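PDB 4R29: cysteine S-methyltransferase NleE, which probably methylates a conserved zinc-finger cysteine of the host proteins TAB2 and TAB3, using S-adenosylmethionine, and thereby blocks NF-kappa-B activation. Local coordinates for residues M109-V114 against I146-R151; F84-R89 against S203-E208. The protein carries 1 engineered substitution. All coordinates share one frame; numbering follows the deposited sequence.

Contact 1: residues M109-V114 against I146-R151; sequences MGQFSV and IVVVYR. With SAM (S-adenosylmethionine), chain E.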
# COMPACT_ATOMS: atom_id res chain seq x y z
N MET A 109 -9.63 3.32 3.54
CA MET A 109 -8.28 2.78 3.31
C MET A 109 -8.04 2.12 1.96
O MET A 109 -8.96 1.75 1.24
CB MET A 109 -7.74 1.94 4.49
CG MET A 109 -7.96 0.48 4.47
SD MET A 109 -7.00 -0.61 3.36
CE MET A 109 -8.14 -1.98 3.53
N GLY A 110 -6.76 2.07 1.61
CA GLY A 110 -6.28 1.49 0.38
C GLY A 110 -4.91 0.90 0.64
O GLY A 110 -4.30 1.18 1.67
N GLN A 111 -4.43 0.08 -0.27
CA GLN A 111 -3.14 -0.58 -0.11
C GLN A 111 -2.47 -0.58 -1.48
O GLN A 111 -3.12 -0.79 -2.49
CB GLN A 111 -3.34 -2.01 0.44
CG GLN A 111 -2.06 -2.86 0.48
CD GLN A 111 -1.77 -3.55 -0.85
OE1 GLN A 111 -2.65 -4.16 -1.45
NE2 GLN A 111 -0.53 -3.46 -1.31
N PHE A 112 -1.17 -0.30 -1.51
CA PHE A 112 -0.41 -0.33 -2.75
C PHE A 112 1.03 -0.73 -2.45
O PHE A 112 1.36 -1.01 -1.31
CB PHE A 112 -0.51 1.02 -3.50
CG PHE A 112 0.05 2.20 -2.74
CD1 PHE A 112 -0.74 2.89 -1.81
CD2 PHE A 112 1.35 2.65 -2.97
CE1 PHE A 112 -0.25 4.00 -1.12
CE2 PHE A 112 1.86 3.77 -2.28
CZ PHE A 112 1.06 4.43 -1.35
N SER A 113 1.90 -0.75 -3.45
CA SER A 113 3.28 -1.19 -3.26
C SER A 113 4.26 -0.17 -3.79
O SER A 113 3.95 0.57 -4.73
CB SER A 113 3.52 -2.51 -3.99
OG SER A 113 2.91 -3.56 -3.27
N VAL A 114 5.44 -0.14 -3.21
CA VAL A 114 6.50 0.70 -3.77
C VAL A 114 7.75 -0.15 -3.97
O VAL A 114 8.00 -1.07 -3.20
CB VAL A 114 6.79 1.94 -2.89
CG1 VAL A 114 5.58 2.85 -2.85
CG2 VAL A 114 7.20 1.52 -1.48
N ILE A 146 4.95 -2.99 1.11
CA ILE A 146 3.52 -2.74 1.11
C ILE A 146 3.22 -1.44 1.86
O ILE A 146 3.78 -1.18 2.93
CB ILE A 146 2.75 -3.89 1.82
CG1 ILE A 146 3.13 -5.24 1.23
CG2 ILE A 146 1.24 -3.66 1.75
CD1 ILE A 146 2.62 -5.44 -0.13
N VAL A 147 2.34 -0.62 1.29
CA VAL A 147 1.83 0.56 1.97
C VAL A 147 0.33 0.49 2.17
O VAL A 147 -0.43 0.38 1.21
CB VAL A 147 2.17 1.85 1.21
CG1 VAL A 147 1.80 3.08 2.05
CG2 VAL A 147 3.66 1.87 0.81
N VAL A 148 -0.09 0.54 3.42
CA VAL A 148 -1.50 0.61 3.76
C VAL A 148 -1.82 2.04 4.18
O VAL A 148 -1.39 2.50 5.25
CB VAL A 148 -1.86 -0.38 4.91
CG1 VAL A 148 -3.36 -0.34 5.22
CG2 VAL A 148 -1.43 -1.81 4.57
N VAL A 149 -2.58 2.74 3.34
CA VAL A 149 -2.92 4.14 3.59
C VAL A 149 -4.38 4.26 4.08
O VAL A 149 -5.29 3.66 3.50
CB VAL A 149 -2.65 5.01 2.31
CG1 VAL A 149 -3.42 4.45 1.11
CG2 VAL A 149 -2.99 6.50 2.55
N TYR A 150 -4.59 5.02 5.16
CA TYR A 150 -5.92 5.15 5.75
C TYR A 150 -6.23 6.55 6.31
O TYR A 150 -5.32 7.33 6.61
CB TYR A 150 -6.15 4.07 6.83
CG TYR A 150 -5.22 4.13 8.03
CD1 TYR A 150 -3.95 3.55 7.98
CD2 TYR A 150 -5.61 4.76 9.22
CE1 TYR A 150 -3.09 3.57 9.07
CE2 TYR A 150 -4.77 4.81 10.33
CZ TYR A 150 -3.50 4.22 10.25
OH TYR A 150 -2.65 4.26 11.33
N ARG A 151 -7.53 6.85 6.43
CA ARG A 151 -8.01 8.08 7.05
C ARG A 151 -7.94 7.93 8.56
O ARG A 151 -8.59 7.05 9.13
CB ARG A 151 -9.46 8.38 6.68
CG ARG A 151 -9.79 8.44 5.19
CD ARG A 151 -9.15 9.63 4.51
NE ARG A 151 -9.46 10.91 5.16
CZ ARG A 151 -9.46 12.08 4.54
NH1 ARG A 151 -9.20 12.15 3.22
NH2 ARG A 151 -9.73 13.19 5.22
N SAM E . -4.64 -1.22 -4.60
CA SAM E . -5.88 -1.87 -4.18
C SAM E . -6.72 -0.96 -3.29
O SAM E . -7.93 -1.17 -3.17
OXT SAM E . -6.19 -0.03 -2.66
CB SAM E . -5.64 -3.17 -3.43
CG SAM E . -5.15 -4.32 -4.29
SD SAM E . -5.36 -5.96 -3.52
CE SAM E . -4.70 -6.92 -4.91
C5' SAM E . -7.12 -6.22 -3.85
C4' SAM E . -7.59 -7.54 -3.24
O4' SAM E . -8.99 -7.52 -3.04
C3' SAM E . -7.28 -8.74 -4.15
O3' SAM E . -6.04 -9.33 -3.81
C2' SAM E . -8.44 -9.67 -3.90
O2' SAM E . -8.04 -10.55 -2.89
C1' SAM E . -9.55 -8.79 -3.34
N9 SAM E . -10.64 -8.51 -4.31
C8 SAM E . -11.97 -8.72 -4.10
N7 SAM E . -12.66 -8.31 -5.18
C5 SAM E . -11.78 -7.83 -6.08
C6 SAM E . -11.95 -7.29 -7.35
N6 SAM E . -13.17 -7.18 -7.87
N1 SAM E . -10.85 -6.88 -8.06
C2 SAM E . -9.58 -6.99 -7.50
N3 SAM E . -9.42 -7.53 -6.24
C4 SAM E . -10.50 -7.94 -5.54
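Met109 meets Tyr150 at the CB atoms, 3.5 Å apart; its chain bends at chi2, and Met109 SD crosses Val148 at an angle, 4.1 Å from Val148 CG1. Gly110 pairs with Val149 through two backbone bonds, its N donating to Val149 O at 2.9 Å. At Gln111 the backbone turns its polar atoms outward to the cofactor, N donating to SAM OXT at 3.0 Å (N-H...O 167°) and O accepting from SAM N at 2.6 Å. This is possible because 109-114 is an outermost strand of the three-stranded antiparallel sheet of the Rossmann-like domain, while 145-151 is the central one. The Gln111 amide crosses Ile146 at a slant, NE2 lying 3.5 Å from Ile146 CG2, and bonds weakly to Phe112 O. Phe112, hydrogen-bonded to Val147 in both directions, sends its ring to the other face of the sheet, CG sitting between backbone N and carbonyl carbon (chi1 62°). Val147 CB lies over one face of the Phe112 ring, 3.9 Å from its centroid and 15° off the normal, whereas Val149 CG1 touches the edge. On the Gln111 side again, Ser113 OG approaches Ile146 CD1 to 3.7 Å.

Contact 2: residues F84-R89 against S203-E208; sequences FEPISR and SYMPGE. With SAM (S-adenosylmethionine), chain E.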
# COMPACT_ATOMS: atom_id res chain seq x y z
N PHE A 84 -19.41 6.60 3.88
CA PHE A 84 -18.81 6.19 2.61
C PHE A 84 -19.78 5.41 1.74
O PHE A 84 -20.64 4.68 2.23
CB PHE A 84 -17.56 5.34 2.85
CG PHE A 84 -16.52 6.01 3.69
CD1 PHE A 84 -15.66 6.94 3.13
CD2 PHE A 84 -16.37 5.68 5.02
CE1 PHE A 84 -14.67 7.54 3.89
CE2 PHE A 84 -15.38 6.29 5.79
CZ PHE A 84 -14.54 7.22 5.22
N GLU A 85 -19.60 5.57 0.42
CA GLU A 85 -20.22 4.73 -0.59
C GLU A 85 -19.14 3.90 -1.28
O GLU A 85 -18.01 4.36 -1.43
CB GLU A 85 -20.89 5.59 -1.67
CG GLU A 85 -22.18 6.27 -1.26
CD GLU A 85 -22.64 7.29 -2.29
OE1 GLU A 85 -22.14 7.24 -3.45
OE2 GLU A 85 -23.49 8.14 -1.95
N PRO A 86 -19.49 2.68 -1.72
CA PRO A 86 -18.56 1.82 -2.46
C PRO A 86 -18.01 2.48 -3.71
O PRO A 86 -18.72 3.16 -4.45
CB PRO A 86 -19.45 0.64 -2.87
CG PRO A 86 -20.49 0.57 -1.84
CD PRO A 86 -20.77 2.01 -1.45
N ILE A 87 -16.72 2.26 -3.95
CA ILE A 87 -16.09 2.72 -5.16
C ILE A 87 -16.04 1.52 -6.09
O ILE A 87 -16.23 0.38 -5.67
CB ILE A 87 -14.62 3.15 -4.91
CG1 ILE A 87 -13.83 1.98 -4.31
CG2 ILE A 87 -14.56 4.35 -3.99
CD1 ILE A 87 -12.31 2.06 -4.48
N SER A 88 -15.77 1.79 -7.36
CA SER A 88 -15.41 0.73 -8.27
C SER A 88 -13.94 0.37 -8.06
O SER A 88 -13.08 1.25 -7.94
CB SER A 88 -15.63 1.15 -9.73
OG SER A 88 -14.87 0.31 -10.58
N ARG A 89 -13.70 -0.93 -8.03
CA ARG A 89 -12.37 -1.52 -8.05
C ARG A 89 -11.46 -0.83 -9.09
O ARG A 89 -10.24 -0.72 -8.88
CB ARG A 89 -12.50 -3.02 -8.37
CG ARG A 89 -11.38 -3.59 -9.22
CD ARG A 89 -10.14 -3.72 -8.36
NE ARG A 89 -8.96 -4.12 -9.12
CZ ARG A 89 -7.73 -4.13 -8.61
NH1 ARG A 89 -7.54 -3.76 -7.35
NH2 ARG A 89 -6.71 -4.50 -9.37
N SER A 203 -13.74 -1.43 0.12
CA SER A 203 -14.91 -0.68 -0.34
C SER A 203 -15.31 -0.94 -1.79
O SER A 203 -15.95 -0.12 -2.40
CB SER A 203 -14.70 0.83 -0.19
OG SER A 203 -14.48 1.19 1.16
N TYR A 204 -14.93 -2.08 -2.36
CA TYR A 204 -15.33 -2.36 -3.72
C TYR A 204 -16.83 -2.60 -3.73
O TYR A 204 -17.42 -2.97 -2.72
CB TYR A 204 -14.62 -3.59 -4.27
CG TYR A 204 -13.13 -3.46 -4.36
CD1 TYR A 204 -12.51 -2.22 -4.29
CD2 TYR A 204 -12.33 -4.59 -4.52
CE1 TYR A 204 -11.13 -2.11 -4.38
CE2 TYR A 204 -10.96 -4.49 -4.61
CZ TYR A 204 -10.37 -3.25 -4.54
OH TYR A 204 -9.01 -3.16 -4.63
N MET A 205 -17.45 -2.39 -4.89
CA MET A 205 -18.86 -2.67 -5.02
C MET A 205 -19.18 -4.16 -4.93
O MET A 205 -18.45 -5.00 -5.45
CB MET A 205 -19.41 -2.03 -6.28
CG MET A 205 -19.55 -0.52 -6.10
SD MET A 205 -19.95 0.24 -7.65
CE MET A 205 -18.71 -0.56 -8.68
N PRO A 206 -20.26 -4.48 -4.21
CA PRO A 206 -20.67 -5.87 -3.95
C PRO A 206 -20.69 -6.69 -5.24
O PRO A 206 -20.28 -7.84 -5.21
CB PRO A 206 -22.07 -5.72 -3.37
CG PRO A 206 -22.04 -4.38 -2.71
CD PRO A 206 -21.14 -3.51 -3.55
N GLY A 207 -21.13 -6.08 -6.34
CA GLY A 207 -21.12 -6.72 -7.65
C GLY A 207 -19.73 -7.06 -8.17
O GLY A 207 -19.51 -8.14 -8.73
N GLU A 208 -18.78 -6.16 -7.99
CA GLU A 208 -17.42 -6.43 -8.43
C GLU A 208 -16.75 -7.52 -7.60
O GLU A 208 -15.95 -8.30 -8.12
CB GLU A 208 -16.59 -5.16 -8.39
CG GLU A 208 -17.10 -4.08 -9.35
CD GLU A 208 -16.29 -2.82 -9.26
OE1 GLU A 208 -15.83 -2.52 -8.13
OE2 GLU A 208 -16.11 -2.15 -10.30
N SAM E . -4.64 -1.22 -4.60
CA SAM E . -5.88 -1.87 -4.18
C SAM E . -6.72 -0.96 -3.29
O SAM E . -7.93 -1.17 -3.17
OXT SAM E . -6.19 -0.03 -2.66
CB SAM E . -5.64 -3.17 -3.43
CG SAM E . -5.15 -4.32 -4.29
SD SAM E . -5.36 -5.96 -3.52
CE SAM E . -4.70 -6.92 -4.91
C5' SAM E . -7.12 -6.22 -3.85
C4' SAM E . -7.59 -7.54 -3.24
O4' SAM E . -8.99 -7.52 -3.04
C3' SAM E . -7.28 -8.74 -4.15
O3' SAM E . -6.04 -9.33 -3.81
C2' SAM E . -8.44 -9.67 -3.90
O2' SAM E . -8.04 -10.55 -2.89
C1' SAM E . -9.55 -8.79 -3.34
N9 SAM E . -10.64 -8.51 -4.31
C8 SAM E . -11.97 -8.72 -4.10
N7 SAM E . -12.66 -8.31 -5.18
C5 SAM E . -11.78 -7.83 -6.08
C6 SAM E . -11.95 -7.29 -7.35
N6 SAM E . -13.17 -7.18 -7.87
N1 SAM E . -10.85 -6.88 -8.06
C2 SAM E . -9.58 -6.99 -7.50
N3 SAM E . -9.42 -7.53 -6.24
C4 SAM E . -10.50 -7.94 -5.54
O HOH W 1 -16.02 3.69 0.29
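Arg89 and Tyr204 lie side by side on the wall of the S-adenosylmethionine pocket, where the loop 84-89 meets the junction of two helices. A Schellman motif at Ser203 ends one helix, and Met205 occupies the N-cap position of the next; between them, Tyr204 is presented to the loop. Midway along 84-89, Ile87 N donates to Ser203 O, with Pro86 CB packed 3.4 Å from Met205 CG. At the last two residues of the segment, Glu208 OE1 accepts from Arg89 N at 2.7 Å and OE2 from Ser88 OG at 2.8 Å, OE2 through its syn lone pair, OE1 on the syn side with the donor somewhat out of the carboxylate plane. The backbone from which the arginine springs is therefore fixed by a side chain from the first turn of helix 206-219.

Arg89 CB sits over the centre of the Tyr204 ring, 4.0 Å from the centroid and 7° off the normal, a CH-pi contact, and also touches Glu208 OE1. The chain bends at chi2 (74°) and passes above the adenine plane at its N1/C2 rim: Arg89 CG and CD both touch SAM N1, CD at 3.3 Å. Arg89 NE follows at 3.4 Å from SAM C2, and that same carbon lies over one guanidinium face. Because guanidinium and phenol planes stand 68° apart, the two groups do not stack; instead Arg89 NH1 donates to Tyr204 OH at 3.1 Å, the oxygen lying close to the guanidinium plane. SAM N6 bonds weakly to Glu208 O. Tyr204 OH in turn donates to the methionine carboxylate, 2.7 Å from SAM O.

Both contacts border one S-adenosylmethionine molecule, their centres about 17 Å apart and their nearest atoms about 5 Å apart. Along the chain the order is 84-89, 109-114, 146-151, 203-208, so the loop and helix start of contact 2 bracket the sheet strands of contact 1. Contact 1 is buried near the centre of the chain; the partly exposed contact 2 has its centre about 18 Å from the chain centre. Phe202, just before 203-208, touches Met109 and Gln111, and Arg107 approaches Gly110, Ile87 and Ser203, bridging the two regions. The pocket thus joins the sheet to the sequence-distant start of helix 206-219: contact 1 binds the amino group and one carboxylate oxygen, contact 2 binds the other and touches the adenine.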